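Local coordinates for protein CDP-glucose-4,6-dehydratase (Yersinia pseudotuberculosis, PDB 1RKX) that catalyses the dehydration of CDP-D-glucose to a 4-keto-6-deoxy sugar nucleotide, probably through transient oxidation and reduction of the sugar by bound NAD, at residues Gly331-Lys334 and Asn335-Ser338; Gly339-Met342 and His343-Ser346; Ile223-Pro226 and His227-Arg230. One frame throughout, in Å; residues are numbered along the deposited sequence.

From the N terminus, interaction 3 comes first: residues 223-230 hold a beta turn, Asn225 to Ala228, in the link from strand 221-222 to strand 229-234. About a hundred residues later, interaction 1 joins successive turns at the end of helix 322-338. Interaction 2 follows directly, closing the short loop from that helix into helix 342-355. The three are in series, with none nested in or crossing another. Interactions 1 and 2 touch, their centres 9 Å apart, with Trp332 and Asn335 meeting residues of the second helix, so they join one helix to the next. Interaction 3 stands apart, its nearest atoms about 16 Å from interaction 1 and about 22 Å from interaction 2.

Interaction 1 of 3, residues Gly331-Lys334 and Asn335-Ser338; sequences GWHK and NWLS
Leu337 N donates to His333 O at 2.8 Å, with an N-H...O angle of 162°. It belongs to a run of four successive i to i+4 bonds, preceded by Asn335 N to Gly331 O and Trp336 N to Trp332 O and followed by Ser338 N to Lys334 O. This is the last part of helix 322-338, and the regular spacing of its backbone sets side chains three and four residues apart against one another. Trp332, His333 and Trp336 thereby form an aromatic cluster. His333 and Trp336 run alongside each other in the same direction, and CE3 of Trp336 lies over one face of the His333 imidazole, displaced toward its rim. The closest approach of the two rings is His333 CE1 to Trp336 CZ3 at 3.5 Å, with planes 46° apart, so the rings meet obliquely. Trp332 adds a different geometry: its indole is nearly parallel to that of Trp336 but slid aside, so overlap is slight, and CZ3 of Trp332 rests 3.8 Å from CB of Trp336. On the same side of the imidazole plane as Trp336, CD1 of Leu337 comes obliquely to within 3.8 Å of CD2 of His333. The imidazole is fixed at its far end by a hydrogen bond from NE2 to Glu216 of helix 207-216, while Trp202 meets the Trp336 ring edge-to-face. Lys334 takes no part in the cluster: with CG lodged between its backbone N and carbonyl carbon (chi1 45°) and a bend at chi3, its ammonium group reaches Trp283, donating to the carbonyl and making a cation-pi contact. Near the helix end, Ser338 OG donates to Asn335 O at 2.7 Å.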
ATOM      1  N   GLY C 331      11.914 -41.348 -11.430  1.00 29.80           N
ATOM      2  CA  GLY C 331      11.263 -42.485 -12.051  1.00 28.07           C
ATOM      3  C   GLY C 331      10.995 -42.250 -13.527  1.00 26.54           C
ATOM      4  O   GLY C 331      11.293 -43.101 -14.371  1.00 26.27           O
ATOM      5  N   TRP C 332      10.429 -41.087 -13.840  1.00 25.96           N
ATOM      6  CA  TRP C 332      10.121 -40.741 -15.219  1.00 24.35           C
ATOM      7  C   TRP C 332      11.389 -40.781 -16.065  1.00 23.95           C
ATOM      8  O   TRP C 332      11.413 -41.372 -17.147  1.00 24.10           O
ATOM      9  CB  TRP C 332       9.500 -39.341 -15.278  1.00 23.21           C
ATOM     10  CG  TRP C 332       8.779 -39.046 -16.559  1.00 22.50           C
ATOM     11  CD1 TRP C 332       7.431 -39.086 -16.766  1.00 19.90           C
ATOM     12  CD2 TRP C 332       9.366 -38.664 -17.809  1.00 20.92           C
ATOM     13  NE1 TRP C 332       7.139 -38.751 -18.065  1.00 20.56           N
ATOM     14  CE2 TRP C 332       8.307 -38.487 -18.729  1.00 20.41           C
ATOM     15  CE3 TRP C 332      10.682 -38.455 -18.242  1.00 22.06           C
ATOM     16  CZ2 TRP C 332       8.521 -38.112 -20.061  1.00 19.27           C
ATOM     17  CZ3 TRP C 332      10.898 -38.081 -19.570  1.00 21.97           C
ATOM     18  CH2 TRP C 332       9.820 -37.914 -20.462  1.00 21.81           C
ATOM     19  N   HIS C 333      12.459 -40.188 -15.565  1.00 24.39           N
ATOM     20  CA  HIS C 333      13.685 -40.171 -16.337  1.00 28.09           C
ATOM     21  C   HIS C 333      14.256 -41.551 -16.650  1.00 29.98           C
ATOM     22  O   HIS C 333      14.496 -41.869 -17.815  1.00 30.31           O
ATOM     23  CB  HIS C 333      14.748 -39.324 -15.647  1.00 26.38           C
ATOM     24  CG  HIS C 333      15.699 -38.682 -16.602  1.00 25.06           C
ATOM     25  ND1 HIS C 333      15.291 -37.767 -17.549  1.00 24.00           N
ATOM     26  CD2 HIS C 333      17.033 -38.838 -16.777  1.00 25.73           C
ATOM     27  CE1 HIS C 333      16.334 -37.386 -18.265  1.00 26.67           C
ATOM     28  NE2 HIS C 333      17.403 -38.020 -17.817  1.00 25.96           N
ATOM     29  N   LYS C 334      14.475 -42.376 -15.630  1.00 31.91           N
ATOM     30  CA  LYS C 334      15.039 -43.697 -15.889  1.00 35.54           C
ATOM     31  C   LYS C 334      14.156 -44.573 -16.771  1.00 34.21           C
ATOM     32  O   LYS C 334      14.660 -45.424 -17.503  1.00 34.08           O
ATOM     33  CB  LYS C 334      15.403 -44.422 -14.585  1.00 38.83           C
ATOM     34  CG  LYS C 334      14.379 -44.370 -13.475  1.00 42.72           C
ATOM     35  CD  LYS C 334      14.881 -45.167 -12.265  1.00 45.43           C
ATOM     36  CE  LYS C 334      16.272 -44.713 -11.819  1.00 45.22           C
ATOM     37  NZ  LYS C 334      16.799 -45.515 -10.675  1.00 44.68           N
ATOM     38  N   ASN C 335      12.843 -44.376 -16.720  1.00 31.17           N
ATOM     39  CA  ASN C 335      11.981 -45.159 -17.589  1.00 29.19           C
ATOM     40  C   ASN C 335      12.238 -44.703 -19.021  1.00 27.65           C
ATOM     41  O   ASN C 335      12.271 -45.515 -19.948  1.00 29.71           O
ATOM     42  CB  ASN C 335      10.508 -44.974 -17.229  1.00 27.60           C
ATOM     43  CG  ASN C 335      10.008 -46.047 -16.275  1.00 29.19           C
ATOM     44  OD1 ASN C 335      10.089 -45.902 -15.051  1.00 27.47           O
ATOM     45  ND2 ASN C 335       9.504 -47.148 -16.837  1.00 26.53           N
ATOM     46  N   TRP C 336      12.430 -43.399 -19.196  1.00 28.03           N
ATOM     47  CA  TRP C 336      12.715 -42.845 -20.513  1.00 26.43           C
ATOM     48  C   TRP C 336      14.046 -43.403 -21.012  1.00 26.21           C
ATOM     49  O   TRP C 336      14.161 -43.828 -22.161  1.00 24.65           O
ATOM     50  CB  TRP C 336      12.787 -41.316 -20.441  1.00 25.84           C
ATOM     51  CG  TRP C 336      13.354 -40.688 -21.678  1.00 25.70           C
ATOM     52  CD1 TRP C 336      12.801 -40.684 -22.927  1.00 26.43           C
ATOM     53  CD2 TRP C 336      14.607 -40.010 -21.792  1.00 27.14           C
ATOM     54  NE1 TRP C 336      13.635 -40.048 -23.813  1.00 25.88           N
ATOM     55  CE2 TRP C 336      14.753 -39.624 -23.143  1.00 26.75           C
ATOM     56  CE3 TRP C 336      15.626 -39.693 -20.884  1.00 27.95           C
ATOM     57  CZ2 TRP C 336      15.878 -38.937 -23.609  1.00 27.36           C
ATOM     58  CZ3 TRP C 336      16.747 -39.008 -21.348  1.00 28.40           C
ATOM     59  CH2 TRP C 336      16.860 -38.638 -22.702  1.00 27.95           C
ATOM     60  N   LEU C 337      15.050 -43.402 -20.140  1.00 29.08           N
ATOM     61  CA  LEU C 337      16.374 -43.914 -20.483  1.00 33.61           C
ATOM     62  C   LEU C 337      16.355 -45.401 -20.837  1.00 33.98           C
ATOM     63  O   LEU C 337      17.108 -45.850 -21.705  1.00 32.56           O
ATOM     64  CB  LEU C 337      17.345 -43.696 -19.317  1.00 38.99           C
ATOM     65  CG  LEU C 337      17.783 -42.264 -19.004  1.00 44.28           C
ATOM     66  CD1 LEU C 337      18.560 -42.240 -17.699  1.00 47.35           C
ATOM     67  CD2 LEU C 337      18.635 -41.730 -20.144  1.00 46.67           C
ATOM     68  N   SER C 338      15.493 -46.155 -20.160  1.00 33.10           N
ATOM     69  CA  SER C 338      15.382 -47.594 -20.381  1.00 34.66           C
ATOM     70  C   SER C 338      14.654 -47.918 -21.678  1.00 35.54           C
ATOM     71  O   SER C 338      14.733 -49.039 -22.178  1.00 35.76           O
ATOM     72  CB  SER C 338      14.644 -48.255 -19.212  1.00 33.77           C
ATOM     73  OG  SER C 338      13.266 -47.930 -19.223  1.00 32.54           O
TER

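Interaction 2 of 3, residues Gly339-Met342 and His343-Ser346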
ATOM      1  N   GLY C 339      13.939 -46.937 -22.215  1.00 35.52           N
ATOM      2  CA  GLY C 339      13.208 -47.157 -23.449  1.00 34.81           C
ATOM      3  C   GLY C 339      11.723 -47.369 -23.226  1.00 33.64           C
ATOM      4  O   GLY C 339      11.008 -47.797 -24.130  1.00 33.75           O
ATOM      5  N   THR C 340      11.255 -47.084 -22.017  1.00 29.98           N
ATOM      6  CA  THR C 340       9.839 -47.238 -21.704  1.00 27.63           C
ATOM      7  C   THR C 340       9.000 -46.346 -22.616  1.00 28.92           C
ATOM      8  O   THR C 340       9.458 -45.288 -23.057  1.00 27.37           O
ATOM      9  CB  THR C 340       9.550 -46.853 -20.234  1.00 27.56           C
ATOM     10  OG1 THR C 340      10.248 -47.750 -19.365  1.00 27.06           O
ATOM     11  CG2 THR C 340       8.052 -46.914 -19.940  1.00 24.24           C
ATOM     12  N   ASP C 341       7.774 -46.783 -22.905  1.00 28.68           N
ATOM     13  CA  ASP C 341       6.856 -46.003 -23.729  1.00 28.13           C
ATOM     14  C   ASP C 341       6.462 -44.823 -22.849  1.00 28.14           C
ATOM     15  O   ASP C 341       5.667 -44.974 -21.920  1.00 26.41           O
ATOM     16  CB  ASP C 341       5.610 -46.827 -24.070  1.00 28.90           C
ATOM     17  CG  ASP C 341       4.617 -46.066 -24.940  1.00 31.37           C
ATOM     18  OD1 ASP C 341       4.492 -44.833 -24.781  1.00 31.52           O
ATOM     19  OD2 ASP C 341       3.942 -46.704 -25.778  1.00 32.33           O
ATOM     20  N   MET C 342       7.011 -43.648 -23.139  1.00 27.58           N
ATOM     21  CA  MET C 342       6.725 -42.480 -22.317  1.00 26.68           C
ATOM     22  C   MET C 342       5.361 -41.843 -22.531  1.00 26.06           C
ATOM     23  O   MET C 342       4.939 -40.999 -21.746  1.00 26.23           O
ATOM     24  CB  MET C 342       7.846 -41.454 -22.474  1.00 27.28           C
ATOM     25  CG  MET C 342       9.214 -42.012 -22.082  1.00 26.24           C
ATOM     26  SD  MET C 342       9.160 -42.974 -20.543  1.00 25.73           S
ATOM     27  CE  MET C 342       8.928 -41.662 -19.316  1.00 27.29           C
ATOM     28  N   HIS C 343       4.658 -42.245 -23.586  1.00 28.05           N
ATOM     29  CA  HIS C 343       3.325 -41.705 -23.802  1.00 26.49           C
ATOM     30  C   HIS C 343       2.428 -42.335 -22.743  1.00 26.71           C
ATOM     31  O   HIS C 343       1.720 -41.640 -22.016  1.00 25.50           O
ATOM     32  CB  HIS C 343       2.794 -42.050 -25.197  1.00 26.95           C
ATOM     33  CG  HIS C 343       1.371 -41.635 -25.413  1.00 26.60           C
ATOM     34  ND1 HIS C 343       0.311 -42.507 -25.289  1.00 28.33           N
ATOM     35  CD2 HIS C 343       0.830 -40.423 -25.680  1.00 28.02           C
ATOM     36  CE1 HIS C 343      -0.821 -41.851 -25.468  1.00 27.77           C
ATOM     37  NE2 HIS C 343      -0.535 -40.583 -25.705  1.00 28.21           N
ATOM     38  N   GLU C 344       2.469 -43.661 -22.659  1.00 30.76           N
ATOM     39  CA  GLU C 344       1.672 -44.382 -21.674  1.00 34.71           C
ATOM     40  C   GLU C 344       2.147 -44.085 -20.261  1.00 28.56           C
ATOM     41  O   GLU C 344       1.336 -43.939 -19.353  1.00 28.22           O
ATOM     42  CB  GLU C 344       1.745 -45.889 -21.921  1.00 43.09           C
ATOM     43  CG  GLU C 344       1.029 -46.347 -23.178  1.00 58.22           C
ATOM     44  CD  GLU C 344      -0.400 -45.837 -23.249  1.00 65.74           C
ATOM     45  OE1 GLU C 344      -1.108 -45.890 -22.219  1.00 69.29           O
ATOM     46  OE2 GLU C 344      -0.818 -45.387 -24.337  1.00 69.04           O
ATOM     47  N   TYR C 345       3.460 -44.003 -20.075  1.00 26.38           N
ATOM     48  CA  TYR C 345       4.004 -43.720 -18.751  1.00 27.72           C
ATOM     49  C   TYR C 345       3.499 -42.374 -18.246  1.00 25.98           C
ATOM     50  O   TYR C 345       3.106 -42.242 -17.087  1.00 23.99           O
ATOM     51  CB  TYR C 345       5.534 -43.704 -18.780  1.00 27.45           C
ATOM     52  CG  TYR C 345       6.156 -43.640 -17.402  1.00 30.37           C
ATOM     53  CD1 TYR C 345       6.437 -44.807 -16.687  1.00 30.72           C
ATOM     54  CD2 TYR C 345       6.441 -42.411 -16.800  1.00 31.26           C
ATOM     55  CE1 TYR C 345       6.988 -44.753 -15.408  1.00 31.71           C
ATOM     56  CE2 TYR C 345       6.990 -42.343 -15.520  1.00 31.11           C
ATOM     57  CZ  TYR C 345       7.262 -43.520 -14.832  1.00 32.78           C
ATOM     58  OH  TYR C 345       7.811 -43.477 -13.572  1.00 33.43           O
ATOM     59  N   SER C 346       3.500 -41.371 -19.123  1.00 22.43           N
ATOM     60  CA  SER C 346       3.044 -40.034 -18.742  1.00 22.55           C
ATOM     61  C   SER C 346       1.557 -40.023 -18.432  1.00 22.30           C
ATOM     62  O   SER C 346       1.109 -39.302 -17.542  1.00 25.10           O
ATOM     63  CB  SER C 346       3.361 -39.023 -19.850  1.00 21.19           C
ATOM     64  OG  SER C 346       4.763 -38.903 -20.016  1.00 21.95           O
TER
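Asp341 holds its carboxylate anti to the backbone N (chi1 -180°), which swings OD1 back over the amides of the helix that follows, while Met342 bends at both chi2 (-44°) and chi3 (-72°), folding its methyl against Tyr345. OD1 of Asp341 is gripped twice: His343 N reaches it at 2.9 Å, nearly in line with the C-O bond, and Glu344 N at 3.2 Å from above the carboxylate plane. Two first-turn amides are thus satisfied by one oxygen, and the negative charge beside a helix N terminus probably interacts favourably with the helix dipole. The backbone takes over next, Tyr345 N donating to Asp341 O at 3.0 Å. One residue on, Met342 O is also held by two donors, Ser346 N and Ser346 OG; the hydroxyl bond is the shorter, at 2.7 Å, and the straighter at the carbonyl. The same hydroxyl accepts a hydrogen bond from NE1 of Trp332 in helix 322-338, so it links the start of one helix to the other. Met342 and Tyr345 run side by side, with CE 3.6 Å from CD2 of the ring and SD 5.1 Å from its centroid, an oblique Met-aromatic contact; the methyl end of Met342 also packs against Trp332. CG2 of Thr340 comes obliquely at the same ring near CD1. Within the first turn, ND1 of His343 donates to OE2 of Glu344 at 3.2 Å, the carboxylate oxygen lying close to the imidazole plane. Just upstream, Gly339, with positive phi, ends helix 322-338 in a Schellman motif. That Schellman motif and the N-cap at Asp341 together make the short helix-loop-helix connection between 322-338 and 342-355.

Interaction 3 of 3, residues Ile223-Pro226 and His227-Arg230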
ATOM      1  N   ILE C 223      27.294 -28.718  -7.654  1.00 44.71           N
ATOM      2  CA  ILE C 223      26.376 -27.777  -7.035  1.00 45.06           C
ATOM      3  C   ILE C 223      27.068 -26.452  -6.752  1.00 47.48           C
ATOM      4  O   ILE C 223      28.198 -26.430  -6.263  1.00 47.64           O
ATOM      5  CB  ILE C 223      25.835 -28.328  -5.703  1.00 42.31           C
ATOM      6  CG1 ILE C 223      25.078 -29.632  -5.948  1.00 39.55           C
ATOM      7  CG2 ILE C 223      24.934 -27.296  -5.038  1.00 39.56           C
ATOM      8  CD1 ILE C 223      24.469 -30.219  -4.696  1.00 38.33           C
ATOM      9  N   ARG C 224      26.394 -25.349  -7.063  1.00 51.01           N
ATOM     10  CA  ARG C 224      26.963 -24.035  -6.796  1.00 54.06           C
ATOM     11  C   ARG C 224      26.468 -23.521  -5.451  1.00 49.60           C
ATOM     12  O   ARG C 224      27.201 -23.563  -4.465  1.00 50.25           O
ATOM     13  CB  ARG C 224      26.612 -23.046  -7.908  1.00 61.75           C
ATOM     14  CG  ARG C 224      27.544 -23.148  -9.101  1.00 72.73           C
ATOM     15  CD  ARG C 224      26.973 -24.022 -10.198  1.00 79.12           C
ATOM     16  NE  ARG C 224      26.130 -23.249 -11.106  1.00 82.28           N
ATOM     17  CZ  ARG C 224      26.563 -22.219 -11.830  1.00 83.19           C
ATOM     18  NH1 ARG C 224      27.831 -21.834 -11.753  1.00 83.10           N
ATOM     19  NH2 ARG C 224      25.727 -21.573 -12.634  1.00 83.53           N
ATOM     20  N   ASN C 225      25.231 -23.037  -5.403  1.00 46.86           N
ATOM     21  CA  ASN C 225      24.682 -22.549  -4.145  1.00 43.52           C
ATOM     22  C   ASN C 225      23.773 -23.606  -3.536  1.00 38.75           C
ATOM     23  O   ASN C 225      22.597 -23.705  -3.881  1.00 38.96           O
ATOM     24  CB  ASN C 225      23.907 -21.244  -4.347  1.00 46.58           C
ATOM     25  CG  ASN C 225      23.284 -20.734  -3.057  1.00 49.79           C
ATOM     26  OD1 ASN C 225      23.867 -20.861  -1.979  1.00 51.73           O
ATOM     27  ND2 ASN C 225      22.100 -20.145  -3.163  1.00 52.45           N
ATOM     28  N   PRO C 226      24.317 -24.407  -2.606  1.00 36.05           N
ATOM     29  CA  PRO C 226      23.608 -25.484  -1.910  1.00 34.54           C
ATOM     30  C   PRO C 226      22.467 -25.001  -1.025  1.00 33.10           C
ATOM     31  O   PRO C 226      21.615 -25.790  -0.621  1.00 32.71           O
ATOM     32  CB  PRO C 226      24.717 -26.148  -1.104  1.00 34.48           C
ATOM     33  CG  PRO C 226      25.574 -24.977  -0.735  1.00 34.93           C
ATOM     34  CD  PRO C 226      25.672 -24.240  -2.051  1.00 34.61           C
ATOM     35  N   HIS C 227      22.450 -23.704  -0.732  1.00 32.26           N
ATOM     36  CA  HIS C 227      21.415 -23.135   0.126  1.00 33.41           C
ATOM     37  C   HIS C 227      20.268 -22.500  -0.642  1.00 29.43           C
ATOM     38  O   HIS C 227      19.270 -22.092  -0.047  1.00 29.43           O
ATOM     39  CB  HIS C 227      22.027 -22.089   1.052  1.00 37.77           C
ATOM     40  CG  HIS C 227      23.151 -22.611   1.888  1.00 42.72           C
ATOM     41  ND1 HIS C 227      22.982 -23.619   2.812  1.00 45.74           N
ATOM     42  CD2 HIS C 227      24.459 -22.271   1.934  1.00 45.15           C
ATOM     43  CE1 HIS C 227      24.140 -23.875   3.395  1.00 46.91           C
ATOM     44  NE2 HIS C 227      25.054 -23.071   2.880  1.00 45.91           N
ATOM     45  N   ALA C 228      20.416 -22.406  -1.959  1.00 28.02           N
ATOM     46  CA  ALA C 228      19.388 -21.800  -2.795  1.00 28.12           C
ATOM     47  C   ALA C 228      18.046 -22.484  -2.580  1.00 28.49           C
ATOM     48  O   ALA C 228      17.949 -23.712  -2.613  1.00 26.27           O
ATOM     49  CB  ALA C 228      19.794 -21.875  -4.269  1.00 26.95           C
ATOM     50  N   ILE C 229      17.017 -21.673  -2.350  1.00 28.17           N
ATOM     51  CA  ILE C 229      15.668 -22.176  -2.123  1.00 29.20           C
ATOM     52  C   ILE C 229      14.701 -21.603  -3.149  1.00 28.84           C
ATOM     53  O   ILE C 229      14.752 -20.416  -3.479  1.00 29.16           O
ATOM     54  CB  ILE C 229      15.160 -21.800  -0.716  1.00 30.93           C
ATOM     55  CG1 ILE C 229      16.004 -22.499   0.346  1.00 31.76           C
ATOM     56  CG2 ILE C 229      13.692 -22.184  -0.568  1.00 29.67           C
ATOM     57  CD1 ILE C 229      15.652 -22.097   1.763  1.00 32.67           C
ATOM     58  N   ARG C 230      13.820 -22.459  -3.651  1.00 29.75           N
ATOM     59  CA  ARG C 230      12.823 -22.058  -4.632  1.00 27.26           C
ATOM     60  C   ARG C 230      11.577 -22.893  -4.343  1.00 26.34           C
ATOM     61  O   ARG C 230      11.683 -24.062  -3.968  1.00 25.90           O
ATOM     62  CB  ARG C 230      13.324 -22.354  -6.048  1.00 29.84           C
ATOM     63  CG  ARG C 230      14.625 -21.649  -6.437  1.00 33.83           C
ATOM     64  CD  ARG C 230      14.379 -20.208  -6.854  1.00 35.26           C
ATOM     65  NE  ARG C 230      15.610 -19.535  -7.275  1.00 37.26           N
ATOM     66  CZ  ARG C 230      16.538 -19.065  -6.444  1.00 37.33           C
ATOM     67  NH1 ARG C 230      16.390 -19.185  -5.130  1.00 36.16           N
ATOM     68  NH2 ARG C 230      17.621 -18.473  -6.932  1.00 35.98           N
TER
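Asn225 and Ala228 close a type I beta turn, with Ala228 N donating to Asn225 O at 3.2 Å and an N-H...O angle of 160°, although the position of that carbonyl oxygen is less certain than the rest. The other amide of the turn, His227 N, finds the side chain of the same asparagine: OD1 of Asn225 receives it at 3.4 Å, a weak bond. The asparagine can do this because its CG stands anti to its backbone N (chi1 178°), which folds the amide group across the turn. The amide nitrogen, ND2, sits beside Ala228 N, but both are donors and neither satisfies the other. Pro226 has no N-H to offer, and its backbone is instead bonded to Lys273 of helix 272-283. CG of Pro226 lies over one face of the His227 imidazole, 4.1 Å from the ring centroid and 18° off its normal, a CH-pi contact between neighbours in sequence. His298 meets the same imidazole edge-to-face. Beyond the turn, NH1 of Arg230 has two partners: it donates to Ile229 O at 2.6 Å, with the oxygen close to the guanidinium plane, and makes a salt bridge to Glu299. Upstream, Ile223, just past strand 221-222, makes a backbone hydrogen bond with Gln290. The geometry fits an Asx turn, if weakly bonded, superposed on a type I beta turn with proline second, an Asx-Pro arrangement that here redirects the chain from strand 221-222 into strand 229-234.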